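Local coordinates for concanavalin A-like lectin protein kinase family protein (Theobroma cacao, PDB 6CTH) that probably transfers phosphate from ATP to protein substrates as a plant receptor-type kinase, its catalytic domain here holding an oxindole inhibitor and a magnesium ion, at residues His130-Arg140 against Lys193-Tyr201. Residues are numbered along the deposited sequence; the frame is centred on the assembly and turned at random.
Sequences HEEGDHCVLHR and KASKESDVY
Asp199, buried in helix 196-212, accepts hydrogen bonds from the backbone N of His139 and Arg140, at the start of the catalytic loop, and from the ring of His130, near the end of helix 112-132. Its OD2 takes His139 N at 2.8 Å on the syn lone pair, while OD1 uses its own syn lone pair for Arg140 N at 3.0 Å, so the carboxylate spans two successive amides. The anti lone pair of OD2 is left for His130 NE2, at 3.0 Å and almost straight (177°). Ring and carboxylate lie nearly coplanar, and with three bonds the carboxylate can hardly rotate. Aspartate suits this place because its short side chain brings both oxygens to the loop; histidine offers an in-plane N-H and a flat face.

Lys196 covers that face, its CG 3.9 Å from the ring centroid in a CH-pi contact. Its chi1 of -67° lays CG over the ring, and the extended chain beyond, brushing Cys136 SG with CE, carries NZ to a salt bridge with Glu131 OE2 at 2.9 Å; a long apolar chain with a charged end serves both contacts. Leu138 packs its branched apolar end against the helix start: CD2 lies 3.5 Å from Lys196 N, and CD1 rests against Ala194. Ser195 is the N-cap: its OG accepts from Ser198 N, and Ser198 OG from Ser195 N, a capping box.

His139 and Arg140 belong to the kinase HRD motif. His139 also hydrogen-bonds through ND1 with Asp141 N and through NE2 with Gly158 O, and the Arg140 guanidinium with the carbonyls of Leu162 and Leu176; Asp141 and Asp159 bind magnesium. Asp199, matching the conserved F-helix aspartate, probably helps to hold the HRD backbone at His139 and Arg140, and three N-H donors would stabilise the probable negative charge shared by OD1 and OD2.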
loop_
_atom_site.group_PDB
_atom_site.type_symbol
_atom_site.label_atom_id
_atom_site.label_comp_id
_atom_site.label_asym_id
_atom_site.label_seq_id
_atom_site.Cartn_x
_atom_site.Cartn_y
_atom_site.Cartn_z
ATOM N N HIS A 130 1.151 4.701 13.067
ATOM C CA HIS A 130 2.090 4.217 14.082
ATOM C C HIS A 130 2.107 5.074 15.332
ATOM O O HIS A 130 2.359 4.529 16.416
ATOM C CB HIS A 130 3.513 4.113 13.535
ATOM C CG HIS A 130 3.697 2.965 12.580
ATOM N ND1 HIS A 130 4.890 2.744 11.896
ATOM C CD2 HIS A 130 2.825 2.020 12.171
ATOM C CE1 HIS A 130 4.739 1.671 11.135
ATOM N NE2 HIS A 130 3.504 1.205 11.271
ATOM N N GLU A 131 1.848 6.370 15.189
ATOM C CA GLU A 131 2.191 7.301 16.278
ATOM C C GLU A 131 1.095 8.262 16.703
ATOM O O GLU A 131 1.303 8.888 17.749
ATOM C CB GLU A 131 3.378 8.147 15.854
ATOM C CG GLU A 131 4.652 7.366 15.537
ATOM C CD GLU A 131 5.143 6.476 16.682
ATOM O OE1 GLU A 131 4.849 6.803 17.880
ATOM O OE2 GLU A 131 5.816 5.422 16.399
ATOM N N GLU A 132 0.056 8.459 15.910
ATOM C CA GLU A 132 -0.886 9.573 16.178
ATOM C C GLU A 132 -2.208 9.194 16.776
ATOM O O GLU A 132 -2.928 10.108 17.244
ATOM C CB GLU A 132 -1.125 10.372 14.913
ATOM C CG GLU A 132 0.129 11.039 14.364
ATOM C CD GLU A 132 -0.137 11.853 13.132
ATOM O OE1 GLU A 132 -1.185 12.501 13.039
ATOM O OE2 GLU A 132 0.763 11.952 12.301
ATOM N N GLY A 133 -2.538 7.901 16.832
ATOM C CA GLY A 133 -3.795 7.427 17.429
ATOM C C GLY A 133 -3.706 7.076 18.888
ATOM O O GLY A 133 -2.598 6.933 19.432
ATOM N N ASP A 134 -4.870 6.832 19.477
ATOM C CA ASP A 134 -4.978 6.314 20.847
ATOM C C ASP A 134 -4.170 5.007 21.025
ATOM O O ASP A 134 -3.500 4.809 22.039
ATOM C CB ASP A 134 -6.465 6.090 21.242
ATOM C CG ASP A 134 -7.277 7.394 21.428
ATOM O OD1 ASP A 134 -6.689 8.392 21.902
ATOM O OD2 ASP A 134 -8.517 7.360 21.149
ATOM N N HIS A 135 -4.170 4.179 19.974
ATOM C CA HIS A 135 -3.365 2.967 19.890
ATOM C C HIS A 135 -2.612 2.951 18.557
ATOM O O HIS A 135 -3.129 3.387 17.512
ATOM C CB HIS A 135 -4.235 1.724 19.985
ATOM C CG HIS A 135 -5.097 1.701 21.209
ATOM N ND1 HIS A 135 -6.399 2.148 21.208
ATOM C CD2 HIS A 135 -4.802 1.394 22.496
ATOM C CE1 HIS A 135 -6.887 2.074 22.435
ATOM N NE2 HIS A 135 -5.934 1.632 23.239
ATOM N N CYS A 136 -1.410 2.413 18.605
ATOM C CA CYS A 136 -0.636 2.154 17.385
ATOM C C CYS A 136 -1.455 1.138 16.557
ATOM O O CYS A 136 -2.043 0.213 17.117
ATOM C CB CYS A 136 0.715 1.583 17.750
ATOM S SG CYS A 136 1.683 0.958 16.345
ATOM N N VAL A 137 -1.484 1.345 15.242
ATOM C CA VAL A 137 -2.094 0.419 14.296
ATOM C C VAL A 137 -0.964 -0.094 13.412
ATOM O O VAL A 137 -0.247 0.682 12.795
ATOM C CB VAL A 137 -3.144 1.100 13.446
ATOM C CG1 VAL A 137 -3.664 0.190 12.347
ATOM C CG2 VAL A 137 -4.297 1.517 14.341
ATOM N N LEU A 138 -0.828 -1.407 13.362
ATOM C CA LEU A 138 0.131 -2.029 12.451
ATOM C C LEU A 138 -0.700 -2.506 11.303
ATOM O O LEU A 138 -1.689 -3.196 11.511
ATOM C CB LEU A 138 0.823 -3.213 13.117
ATOM C CG LEU A 138 1.614 -2.873 14.359
ATOM C CD1 LEU A 138 2.275 -4.130 14.898
ATOM C CD2 LEU A 138 2.660 -1.839 14.053
ATOM N N HIS A 139 -0.361 -2.062 10.105
ATOM C CA HIS A 139 -1.166 -2.325 8.912
ATOM C C HIS A 139 -1.047 -3.777 8.417
ATOM O O HIS A 139 -2.075 -4.451 8.125
ATOM C CB HIS A 139 -0.737 -1.344 7.816
ATOM C CG HIS A 139 -1.565 -1.424 6.581
ATOM N ND1 HIS A 139 -1.448 -2.469 5.653
ATOM C CD2 HIS A 139 -2.572 -0.631 6.140
ATOM C CE1 HIS A 139 -2.330 -2.270 4.681
ATOM N NE2 HIS A 139 -3.040 -1.176 4.966
ATOM N N ARG A 140 0.192 -4.214 8.250
ATOM C CA ARG A 140 0.511 -5.590 7.896
ATOM C C ARG A 140 0.320 -5.985 6.440
ATOM O O ARG A 140 0.603 -7.118 6.073
ATOM C CB ARG A 140 -0.190 -6.560 8.841
ATOM C CG ARG A 140 0.301 -6.429 10.270
ATOM C CD ARG A 140 -0.404 -7.386 11.204
ATOM N NE ARG A 140 -0.011 -8.765 10.963
ATOM C CZ ARG A 140 -0.860 -9.781 10.891
ATOM N NH1 ARG A 140 -2.158 -9.578 11.039
ATOM N NH2 ARG A 140 -0.410 -11.004 10.670
ATOM N N LYS A 193 6.597 -12.149 14.203
ATOM C CA LYS A 193 6.277 -10.939 14.983
ATOM C C LYS A 193 6.069 -9.746 14.045
ATOM O O LYS A 193 6.997 -9.413 13.289
ATOM C CB LYS A 193 7.419 -10.651 15.960
ATOM N N ALA A 194 4.882 -9.129 14.080
ATOM C CA ALA A 194 4.624 -7.875 13.352
ATOM C C ALA A 194 4.985 -6.682 14.241
ATOM O O ALA A 194 4.815 -6.739 15.430
ATOM C CB ALA A 194 3.189 -7.765 12.929
ATOM N N SER A 195 5.496 -5.629 13.634
ATOM C CA SER A 195 5.948 -4.437 14.378
ATOM C C SER A 195 5.904 -3.230 13.492
ATOM O O SER A 195 5.700 -3.332 12.289
ATOM C CB SER A 195 7.383 -4.654 14.841
ATOM O OG SER A 195 8.233 -4.852 13.702
ATOM N N LYS A 196 6.173 -2.064 14.083
ATOM C CA LYS A 196 6.324 -0.863 13.267
ATOM C C LYS A 196 7.408 -1.087 12.195
ATOM O O LYS A 196 7.239 -0.697 11.061
ATOM C CB LYS A 196 6.713 0.349 14.135
ATOM C CG LYS A 196 5.592 0.783 15.089
ATOM C CD LYS A 196 6.052 1.916 16.027
ATOM C CE LYS A 196 4.984 2.134 17.101
ATOM N NZ LYS A 196 5.517 3.088 18.148
ATOM N N GLU A 197 8.468 -1.760 12.591
ATOM C CA GLU A 197 9.622 -2.028 11.704
ATOM C C GLU A 197 9.253 -2.980 10.529
ATOM O O GLU A 197 9.795 -2.844 9.421
ATOM C CB GLU A 197 10.795 -2.594 12.504
ATOM C CG GLU A 197 11.487 -1.619 13.461
ATOM C CD GLU A 197 10.644 -1.303 14.668
ATOM O OE1 GLU A 197 9.840 -2.163 15.086
ATOM O OE2 GLU A 197 10.687 -0.148 15.181
ATOM N N SER A 198 8.374 -3.943 10.755
ATOM C CA SER A 198 7.881 -4.758 9.642
ATOM C C SER A 198 7.013 -3.949 8.638
ATOM O O SER A 198 7.128 -4.153 7.447
ATOM C CB SER A 198 7.231 -6.090 10.096
ATOM O OG SER A 198 5.978 -5.894 10.724
ATOM N N ASP A 199 6.235 -2.999 9.146
ATOM C CA ASP A 199 5.480 -2.095 8.295
ATOM C C ASP A 199 6.447 -1.203 7.500
ATOM O O ASP A 199 6.232 -0.949 6.325
ATOM C CB ASP A 199 4.549 -1.215 9.129
ATOM C CG ASP A 199 3.155 -1.796 9.274
ATOM O OD1 ASP A 199 2.876 -2.862 8.696
ATOM O OD2 ASP A 199 2.334 -1.172 9.972
ATOM N N VAL A 200 7.505 -0.715 8.155
ATOM C CA VAL A 200 8.498 0.143 7.491
ATOM C C VAL A 200 9.205 -0.667 6.362
ATOM O O VAL A 200 9.458 -0.132 5.329
ATOM C CB VAL A 200 9.465 0.801 8.519
ATOM C CG1 VAL A 200 10.729 1.319 7.861
ATOM C CG2 VAL A 200 8.726 1.922 9.228
ATOM N N TYR A 201 9.465 -1.938 6.581
ATOM C CA TYR A 201 10.059 -2.824 5.534
ATOM C C TYR A 201 9.168 -2.792 4.293
ATOM O O TYR A 201 9.644 -2.483 3.186
ATOM C CB TYR A 201 10.265 -4.197 6.092
ATOM C CG TYR A 201 10.828 -5.136 5.014
ATOM C CD1 TYR A 201 10.004 -5.723 4.068
ATOM C CD2 TYR A 201 12.189 -5.348 4.943
ATOM C CE1 TYR A 201 10.545 -6.525 3.075
ATOM C CE2 TYR A 201 12.740 -6.132 3.938
ATOM C CZ TYR A 201 11.904 -6.723 3.058
ATOM O OH TYR A 201 12.457 -7.531 2.045
#